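Local atomic coordinates of protein-disulfide isomerase (Novosphingobium aromaticivorans, PDB entry 3GMF), a protein that probably acts as a thiol-disulfide oxidoreductase of the thioredoxin superfamily, isomerising disulfide bonds in other proteins. Residues A4-H8 and K152-E156. Numbering follows the deposited sequence.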
# COMPACT_ATOMS: atom_id res chain seq x y z
N ALA A 4 -11.42 8.92 0.93
CA ALA A 4 -11.59 8.12 2.16
C ALA A 4 -10.30 7.44 2.66
O ALA A 4 -9.33 7.32 1.92
CB ALA A 4 -12.69 7.08 1.95
N ASP A 5 -10.29 7.00 3.92
CA ASP A 5 -9.09 6.38 4.51
C ASP A 5 -8.65 5.15 3.71
O ASP A 5 -9.47 4.37 3.25
CB ASP A 5 -9.32 6.00 5.97
CG ASP A 5 -9.63 7.21 6.84
OD1 ASP A 5 -8.76 8.09 6.98
OD2 ASP A 5 -10.75 7.28 7.35
N GLY A 6 -7.34 5.02 3.53
CA GLY A 6 -6.79 3.95 2.68
C GLY A 6 -6.85 4.24 1.19
O GLY A 6 -6.48 3.38 0.40
N HIS A 7 -7.34 5.43 0.82
CA HIS A 7 -7.30 5.91 -0.59
C HIS A 7 -6.40 7.12 -0.66
O HIS A 7 -6.52 8.03 0.18
CB HIS A 7 -8.67 6.38 -1.10
CG HIS A 7 -9.76 5.35 -1.09
ND1 HIS A 7 -10.45 5.02 -2.24
CD2 HIS A 7 -10.33 4.65 -0.09
CE1 HIS A 7 -11.40 4.14 -1.93
NE2 HIS A 7 -11.33 3.88 -0.64
N HIS A 8 -5.53 7.18 -1.66
CA HIS A 8 -4.67 8.36 -1.84
C HIS A 8 -4.52 8.69 -3.31
O HIS A 8 -4.26 7.81 -4.12
CB HIS A 8 -3.30 8.11 -1.24
CG HIS A 8 -3.28 8.26 0.25
ND1 HIS A 8 -3.56 7.22 1.10
CD2 HIS A 8 -3.03 9.33 1.04
CE1 HIS A 8 -3.48 7.64 2.35
NE2 HIS A 8 -3.15 8.92 2.34
N LYS A 152 -10.94 1.24 9.84
CA LYS A 152 -11.31 1.94 8.60
C LYS A 152 -10.56 1.35 7.40
O LYS A 152 -11.13 1.17 6.31
CB LYS A 152 -11.04 3.44 8.71
CG LYS A 152 -11.93 4.15 9.73
CD LYS A 152 -13.37 4.33 9.24
CE LYS A 152 -13.52 5.63 8.46
NZ LYS A 152 -14.93 5.83 8.01
N LEU A 153 -9.29 1.02 7.61
CA LEU A 153 -8.52 0.37 6.56
C LEU A 153 -9.06 -1.04 6.29
O LEU A 153 -9.11 -1.46 5.14
CB LEU A 153 -7.04 0.30 6.91
CG LEU A 153 -6.31 1.65 7.03
CD1 LEU A 153 -4.93 1.35 7.64
CD2 LEU A 153 -6.20 2.38 5.70
N ALA A 154 -9.47 -1.75 7.34
CA ALA A 154 -10.15 -3.04 7.18
C ALA A 154 -11.46 -2.90 6.37
O ALA A 154 -11.74 -3.69 5.47
CB ALA A 154 -10.42 -3.67 8.54
N ALA A 155 -12.21 -1.84 6.66
CA ALA A 155 -13.49 -1.61 5.97
C ALA A 155 -13.26 -1.30 4.48
O ALA A 155 -14.00 -1.77 3.60
CB ALA A 155 -14.28 -0.48 6.66
N GLU A 156 -12.25 -0.49 4.21
CA GLU A 156 -11.87 -0.14 2.84
C GLU A 156 -11.46 -1.41 2.06
O GLU A 156 -11.81 -1.60 0.89
CB GLU A 156 -10.74 0.90 2.92
CG GLU A 156 -10.18 1.33 1.60
CD GLU A 156 -8.94 0.54 1.26
OE1 GLU A 156 -8.06 0.40 2.15
OE2 GLU A 156 -8.87 0.07 0.12
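Two carbon groups approach the carbonyl oxygen of Asp5, in contacts that are not hydrogen bonds: Glu156 CG lies 3.5 Å from Asp5 O, and His7 CD2, also at 3.5 Å from Asp5 O, brings up the edge of its imidazole with the oxygen in the ring plane. The same methylene reaches the ring itself, with Glu156 CG 3.6 Å from His7 NE2. It can do so because CG stands anti to the backbone N of Glu156 (chi1 178°), which sends the chain out from the helix; a bend at chi2 (-96°) then folds the carboxylate in beside Gly6. Carboxylate and ring planes stand 74° apart, and no hydrogen bond joins them. His7 ND1 is instead hydrogen-bonded to Glu54, while the Glu156 side chain also touches Arg56 and Asn57 of strand 51-57. With an alanine at Glu156, a gap would probably open beside the Asp5 carbonyl and the His7 ring, and Gly6 would lose the carboxylate next to it.

Next to this, Leu153 lays CD2 against the backbone, 3.5 Å from Gly6 CA. Gly6 occupies the third position of a type II turn closed by His7 N to Ala4 O at 3.0 Å; its phi is positive, and a CB here would run into the Glu156 carboxylate. Leu153 also packs on Met65 and Ala68 of helix 62-73. At the periphery, Asp5 OD2 meets Lys152 CE at 3.4 Å, yet Lys152 NZ stays 4.5 Å from Asp5 OD2, beyond a salt bridge; this is one of two modelled Lys152 conformers, so both approaches are tentative.

The turn thus seats the start of edge strand 7-10 against helix 147-164, which leads from the inserted helices back to strand 171-174, an arrangement consistent with a DsbA-like thioredoxin fold.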